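Local coordinates for protein transcriptional activator TenA-1 (Sulfolobus solfataricus P2, PDB 2QZC) that probably cleaves thiamin or a related pyrimidine compound, as a TenA-like thiaminase with a heme oxygenase-like all-helical fold, at residues Y43-D48 / G90-K95; R117-Y122 / L131-P136. All blocks are in the same frame, centred on the assembly; numbering follows the deposited sequence.

Contact 1 of 2, residues Y43-D48 / G90-K95; sequences YYLIQD and GKLYSK. With IMD (imidazole), chain C.
L45 reaches across from helix 38-63 and lays its CD1 methyl against two residues of helix 85-95 at once. The side chains of L45 and L92 cross at about a right angle, with L45 CD1 4.0 Å from L92 CB, so it is the stem of L92 that is touched. The same methyl sits at the edge of the Y93 ring, close to the ring plane, where L45 CD1 lies 4.3 Å from Y93 CD1.

Y93 runs its ring back toward helix 38-63: CG lies anti to the carbonyl carbon, chi1 -73°, and the hydroxyl ends near the backbone of L45. The two do not bond directly. Instead a water lying in the plane of the ring accepts from Y93 OH, at 2.5 Å. That water donates to L45 O, at 2.8 Å, and also to D48 OD2. It therefore knits a side-chain hydroxyl, a backbone carbonyl and a carboxylate together beside the leucine contact.

On D48, with CG anti to the backbone N (chi1 179°), the carboxylate is shared between two neighbourhoods. While OD2 takes the water, OD1 accepts the bond from N3 of an imidazole at 2.7 Å, nearly straight at 164°, and also bonds a glycerol, both probably from the crystallisation liquor. The imidazole reaches E199 as well, and D48 CB rests over the rim of one face of the Y44 ring, which itself meets F27 and W203. Two acidic side chains holding a small bound molecule, with aromatic rings close by, are consistent with the ligand pocket of a TenA-type helical bundle.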
loop_
_atom_site.group_PDB
_atom_site.type_symbol
_atom_site.label_atom_id
_atom_site.label_comp_id
_atom_site.label_asym_id
_atom_site.label_seq_id
_atom_site.Cartn_x
_atom_site.Cartn_y
_atom_site.Cartn_z
ATOM N N TYR A 43 -18.106 -22.322 0.993
ATOM C CA TYR A 43 -18.889 -21.165 0.527
ATOM C C TYR A 43 -18.293 -19.898 1.176
ATOM O O TYR A 43 -18.045 -18.857 0.490
ATOM C CB TYR A 43 -20.343 -21.304 0.950
ATOM C CG TYR A 43 -21.201 -20.105 0.648
ATOM C CD1 TYR A 43 -21.193 -18.988 1.474
ATOM C CD2 TYR A 43 -22.007 -20.062 -0.493
ATOM C CE1 TYR A 43 -21.976 -17.894 1.194
ATOM C CE2 TYR A 43 -22.814 -18.954 -0.784
ATOM C CZ TYR A 43 -22.775 -17.857 0.075
ATOM O OH TYR A 43 -23.551 -16.752 -0.183
ATOM N N TYR A 44 -18.081 -19.967 2.495
ATOM C CA TYR A 44 -17.504 -18.847 3.271
ATOM C C TYR A 44 -16.139 -18.437 2.713
ATOM O O TYR A 44 -15.828 -17.239 2.513
ATOM C CB TYR A 44 -17.392 -19.204 4.782
ATOM C CG TYR A 44 -16.411 -18.325 5.524
ATOM C CD1 TYR A 44 -16.749 -17.013 5.873
ATOM C CD2 TYR A 44 -15.145 -18.793 5.840
ATOM C CE1 TYR A 44 -15.805 -16.198 6.495
ATOM C CE2 TYR A 44 -14.219 -17.998 6.487
ATOM C CZ TYR A 44 -14.554 -16.698 6.800
ATOM O OH TYR A 44 -13.599 -15.898 7.408
ATOM N N LEU A 45 -15.254 -19.420 2.515
ATOM C CA LEU A 45 -13.894 -19.132 2.049
ATOM C C LEU A 45 -13.874 -18.443 0.702
ATOM O O LEU A 45 -12.999 -17.566 0.453
ATOM C CB LEU A 45 -13.022 -20.384 1.951
ATOM C CG LEU A 45 -12.397 -20.839 3.247
ATOM C CD1 LEU A 45 -11.531 -22.073 2.889
ATOM C CD2 LEU A 45 -11.554 -19.749 3.998
ATOM N N ILE A 46 -14.796 -18.814 -0.176
ATOM C CA ILE A 46 -14.885 -18.179 -1.480
ATOM C C ILE A 46 -15.316 -16.717 -1.311
ATOM O O ILE A 46 -14.664 -15.794 -1.837
ATOM C CB ILE A 46 -15.819 -18.932 -2.411
ATOM C CG1 ILE A 46 -15.251 -20.329 -2.742
ATOM C CG2 ILE A 46 -16.062 -18.146 -3.705
ATOM C CD1 ILE A 46 -16.335 -21.262 -3.388
ATOM N N GLN A 47 -16.342 -16.477 -0.489
ATOM C CA GLN A 47 -16.744 -15.083 -0.225
ATOM C C GLN A 47 -15.626 -14.299 0.445
ATOM O O GLN A 47 -15.399 -13.119 0.122
ATOM C CB GLN A 47 -18.015 -15.021 0.649
ATOM C CG GLN A 47 -19.252 -15.500 -0.070
ATOM C CD GLN A 47 -19.571 -14.748 -1.335
ATOM O OE1 GLN A 47 -19.768 -13.522 -1.302
ATOM N NE2 GLN A 47 -19.566 -15.460 -2.486
ATOM N N ASP A 48 -14.923 -14.916 1.394
ATOM C CA ASP A 48 -13.812 -14.249 2.057
ATOM C C ASP A 48 -12.686 -13.922 1.068
ATOM O O ASP A 48 -12.059 -12.855 1.180
ATOM C CB ASP A 48 -13.312 -15.096 3.237
ATOM C CG ASP A 48 -12.156 -14.483 3.949
ATOM O OD1 ASP A 48 -12.364 -13.444 4.590
ATOM O OD2 ASP A 48 -11.047 -15.055 3.865
ATOM N N GLY A 90 -3.673 -21.183 1.069
ATOM C CA GLY A 90 -3.335 -22.085 -0.050
ATOM C C GLY A 90 -3.631 -23.543 0.255
ATOM O O GLY A 90 -4.189 -24.255 -0.576
ATOM N N LYS A 91 -3.264 -23.976 1.458
ATOM C CA LYS A 91 -3.534 -25.327 1.932
ATOM C C LYS A 91 -5.032 -25.585 2.020
ATOM O O LYS A 91 -5.513 -26.641 1.574
ATOM C CB LYS A 91 -2.923 -25.563 3.329
ATOM N N LEU A 92 -5.765 -24.626 2.598
ATOM C CA LEU A 92 -7.212 -24.752 2.686
ATOM C C LEU A 92 -7.845 -24.769 1.305
ATOM O O LEU A 92 -8.759 -25.546 1.062
ATOM C CB LEU A 92 -7.838 -23.598 3.492
ATOM C CG LEU A 92 -7.492 -23.447 4.976
ATOM C CD1 LEU A 92 -8.027 -22.114 5.505
ATOM C CD2 LEU A 92 -8.045 -24.609 5.751
ATOM N N TYR A 93 -7.418 -23.861 0.429
ATOM C CA TYR A 93 -7.984 -23.787 -0.928
ATOM C C TYR A 93 -7.808 -25.102 -1.685
ATOM O O TYR A 93 -8.735 -25.541 -2.361
ATOM C CB TYR A 93 -7.377 -22.614 -1.688
ATOM C CG TYR A 93 -7.823 -21.217 -1.273
ATOM C CD1 TYR A 93 -8.675 -20.974 -0.176
ATOM C CD2 TYR A 93 -7.311 -20.102 -1.939
ATOM C CE1 TYR A 93 -9.051 -19.682 0.190
ATOM C CE2 TYR A 93 -7.674 -18.797 -1.555
ATOM C CZ TYR A 93 -8.543 -18.609 -0.491
ATOM O OH TYR A 93 -8.887 -17.340 -0.097
ATOM N N SER A 94 -6.649 -25.747 -1.521
ATOM C CA SER A 94 -6.407 -27.077 -2.115
ATOM C C SER A 94 -7.288 -28.154 -1.506
ATOM O O SER A 94 -7.935 -28.904 -2.241
ATOM C CB SER A 94 -4.948 -27.466 -1.973
ATOM O OG SER A 94 -4.172 -26.544 -2.718
ATOM N N LYS A 95 -7.343 -28.224 -0.178
ATOM C CA LYS A 95 -8.195 -29.213 0.501
ATOM C C LYS A 95 -9.672 -29.069 0.148
ATOM O O LYS A 95 -10.378 -30.072 0.031
ATOM C CB LYS A 95 -8.049 -29.152 2.031
HETATM N N1 IMD C . -14.765 -10.308 7.405
HETATM C C2 IMD C . -13.654 -10.964 7.157
HETATM N N3 IMD C . -13.867 -11.706 6.086
HETATM C C4 IMD C . -15.104 -11.480 5.637
HETATM C C5 IMD C . -15.694 -10.571 6.477
HETATM O O HOH W 1 -10.564 -17.132 1.708
#

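Contact 2 of 2, residues R117-Y122 / L131-P136; sequences RHLYYY and LVAWTP
H118 brings its imidazole up to A133 on the neighbouring helix, NE2 standing 4.0 Å from A133 CB. The ring gets there because CG is anti to the backbone N, chi1 168°, and the methyl meets it obliquely. The polar business of that nitrogen lies elsewhere: NE2 is hydrogen-bonded to S195 OG on helix 186-208, and S195 OG also bonds A133 O, so one serine ties the histidine to the backbone of the residue it packs on.

L119 comes next and contributes one branch. CD2 lies 3.8 Å from A133 O and 4.1 Å from A133 CB, passing alongside the backbone as well as the methyl; its nearest approach to W134 is to the amide N, at 4.3 Å.

One turn on from H118, Y122 adds CD2 at 4.4 Å from A133 CB, again obliquely. On its own helix this ring is flanked on one face and at an edge, with Y121 CD2 3.5 Å above the centre of that face and H118 ND1 in the ring plane. The hydroxyls of Y121 and Y122 both bond glycerol, probably from the crystallisation liquor.

A133 is thus the small residue on which H118, L119 and Y122 converge. The segment axes approach to 9.5 Å and run roughly antiparallel, at 152°. The direct contact is van der Waals packing on the A133 methyl and carbonyl, without a direct hydrogen bond, and the polar link runs through S195, which probably helps fix the rotation of the H118 ring and satisfies buried polar atoms.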
loop_
_atom_site.group_PDB
_atom_site.type_symbol
_atom_site.label_atom_id
_atom_site.label_comp_id
_atom_site.label_asym_id
_atom_site.label_seq_id
_atom_site.Cartn_x
_atom_site.Cartn_y
_atom_site.Cartn_z
ATOM N N ARG A 117 -18.414 -2.483 -0.358
ATOM C CA ARG A 117 -18.689 -1.110 -0.779
ATOM C C ARG A 117 -18.633 -0.116 0.378
ATOM O O ARG A 117 -18.257 1.063 0.191
ATOM C CB ARG A 117 -19.973 -1.015 -1.625
ATOM C CG ARG A 117 -19.755 -1.280 -3.093
ATOM C CD ARG A 117 -19.088 -2.592 -3.415
ATOM N NE ARG A 117 -18.923 -2.772 -4.853
ATOM C CZ ARG A 117 -18.167 -3.718 -5.403
ATOM N NH1 ARG A 117 -17.508 -4.598 -4.671
ATOM N NH2 ARG A 117 -18.128 -3.796 -6.717
ATOM N N HIS A 118 -18.991 -0.569 1.575
ATOM C CA HIS A 118 -18.873 0.223 2.835
ATOM C C HIS A 118 -17.393 0.603 3.076
ATOM O O HIS A 118 -17.062 1.760 3.328
ATOM C CB HIS A 118 -19.447 -0.650 3.968
ATOM C CG HIS A 118 -19.186 -0.204 5.378
ATOM N ND1 HIS A 118 -19.829 0.861 5.980
ATOM C CD2 HIS A 118 -18.436 -0.793 6.342
ATOM C CE1 HIS A 118 -19.465 0.898 7.254
ATOM N NE2 HIS A 118 -18.637 -0.095 7.499
ATOM N N LEU A 119 -16.486 -0.379 2.980
ATOM C CA LEU A 119 -15.039 -0.106 3.177
ATOM C C LEU A 119 -14.532 0.872 2.127
ATOM O O LEU A 119 -13.794 1.786 2.456
ATOM C CB LEU A 119 -14.211 -1.394 3.162
ATOM C CG LEU A 119 -14.531 -2.381 4.277
ATOM C CD1 LEU A 119 -13.624 -3.614 4.100
ATOM C CD2 LEU A 119 -14.334 -1.764 5.661
ATOM N N TYR A 120 -14.909 0.670 0.846
ATOM C CA TYR A 120 -14.468 1.610 -0.170
ATOM C C TYR A 120 -14.965 3.023 0.087
ATOM O O TYR A 120 -14.226 4.006 -0.167
ATOM C CB TYR A 120 -14.899 1.163 -1.585
ATOM C CG TYR A 120 -14.117 0.029 -2.223
ATOM C CD1 TYR A 120 -12.811 0.229 -2.628
ATOM C CD2 TYR A 120 -14.686 -1.239 -2.471
ATOM C CE1 TYR A 120 -12.118 -0.761 -3.279
ATOM C CE2 TYR A 120 -13.991 -2.234 -3.125
ATOM C CZ TYR A 120 -12.670 -2.006 -3.480
ATOM O OH TYR A 120 -11.997 -2.995 -4.149
ATOM N N TYR A 121 -16.219 3.164 0.514
ATOM C CA TYR A 121 -16.817 4.467 0.739
ATOM C C TYR A 121 -15.966 5.272 1.712
ATOM O O TYR A 121 -15.591 6.431 1.413
ATOM C CB TYR A 121 -18.276 4.322 1.228
ATOM C CG TYR A 121 -18.879 5.655 1.622
ATOM C CD1 TYR A 121 -19.292 6.532 0.658
ATOM C CD2 TYR A 121 -19.034 6.026 2.932
ATOM C CE1 TYR A 121 -19.818 7.790 0.983
ATOM C CE2 TYR A 121 -19.555 7.283 3.273
ATOM C CZ TYR A 121 -19.962 8.147 2.291
ATOM O OH TYR A 121 -20.482 9.387 2.628
ATOM N N TYR A 122 -15.649 4.688 2.845
ATOM C CA TYR A 122 -14.863 5.407 3.856
ATOM C C TYR A 122 -13.404 5.585 3.454
ATOM O O TYR A 122 -12.825 6.640 3.698
ATOM C CB TYR A 122 -15.037 4.768 5.257
ATOM C CG TYR A 122 -16.431 5.036 5.748
ATOM C CD1 TYR A 122 -16.836 6.336 6.024
ATOM C CD2 TYR A 122 -17.364 4.009 5.862
ATOM C CE1 TYR A 122 -18.175 6.602 6.407
ATOM C CE2 TYR A 122 -18.679 4.273 6.236
ATOM C CZ TYR A 122 -19.055 5.556 6.505
ATOM O OH TYR A 122 -20.373 5.850 6.845
ATOM N N LEU A 131 -10.160 3.401 8.986
ATOM C CA LEU A 131 -9.517 2.648 10.068
ATOM C C LEU A 131 -10.523 2.124 11.076
ATOM O O LEU A 131 -10.466 0.956 11.449
ATOM C CB LEU A 131 -8.416 3.530 10.714
ATOM C CG LEU A 131 -7.605 2.932 11.816
ATOM C CD1 LEU A 131 -6.885 1.635 11.423
ATOM C CD2 LEU A 131 -6.627 4.034 12.289
ATOM N N VAL A 132 -11.469 2.969 11.475
ATOM C CA VAL A 132 -12.520 2.544 12.376
ATOM C C VAL A 132 -13.394 1.470 11.689
ATOM O O VAL A 132 -13.736 0.448 12.326
ATOM C CB VAL A 132 -13.333 3.726 12.928
ATOM C CG1 VAL A 132 -14.555 3.300 13.689
ATOM C CG2 VAL A 132 -12.408 4.606 13.811
ATOM N N ALA A 133 -13.740 1.670 10.404
ATOM C CA ALA A 133 -14.551 0.683 9.688
ATOM C C ALA A 133 -13.884 -0.666 9.529
ATOM O O ALA A 133 -14.556 -1.680 9.430
ATOM C CB ALA A 133 -14.929 1.239 8.317
ATOM N N TRP A 134 -12.561 -0.672 9.454
ATOM C CA TRP A 134 -11.736 -1.851 9.231
ATOM C C TRP A 134 -11.408 -2.624 10.509
ATOM O O TRP A 134 -11.107 -3.811 10.458
ATOM C CB TRP A 134 -10.426 -1.348 8.580
ATOM C CG TRP A 134 -9.469 -2.364 8.094
ATOM C CD1 TRP A 134 -9.758 -3.524 7.450
ATOM C CD2 TRP A 134 -8.036 -2.296 8.177
ATOM N NE1 TRP A 134 -8.590 -4.165 7.093
ATOM C CE2 TRP A 134 -7.517 -3.447 7.524
ATOM C CE3 TRP A 134 -7.149 -1.359 8.712
ATOM C CZ2 TRP A 134 -6.115 -3.721 7.455
ATOM C CZ3 TRP A 134 -5.763 -1.606 8.618
ATOM C CH2 TRP A 134 -5.283 -2.763 7.987
ATOM N N THR A 135 -11.496 -1.975 11.669
ATOM C CA THR A 135 -11.063 -2.587 12.936
ATOM C C THR A 135 -11.867 -3.820 13.331
ATOM O O THR A 135 -11.261 -4.789 13.742
ATOM C CB THR A 135 -10.990 -1.532 14.037
ATOM O OG1 THR A 135 -9.978 -0.588 13.665
ATOM C CG2 THR A 135 -10.575 -2.175 15.367
ATOM N N PRO A 136 -13.220 -3.832 13.158
ATOM C CA PRO A 136 -13.938 -5.069 13.547
ATOM C C PRO A 136 -13.464 -6.343 12.859
ATOM O O PRO A 136 -13.262 -7.374 13.518
ATOM C CB PRO A 136 -15.388 -4.719 13.207
ATOM C CG PRO A 136 -15.439 -3.220 13.447
ATOM C CD PRO A 136 -14.167 -2.739 12.850
#

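Overall arrangement
The two contacts follow one another along the chain: contact 1 closes with helix 85-95 before contact 2 opens on helix 110-125. Their centres are 23 Å apart, on opposite sides of the chain's centre, and their nearest atoms are still about 10 Å apart. Contact 1 joins helices 38-63 and 85-95, separated in the chain by helix 68-78, whereas contact 2 joins the successive helices 110-125 and 127-148. Two long helices connect them: 38-63, which carries half of contact 1 and packs on L119 and W134 of contact 2, and 186-208, which borders both. They lie in separate parts of one all-helical domain with the heme oxygenase-like fold.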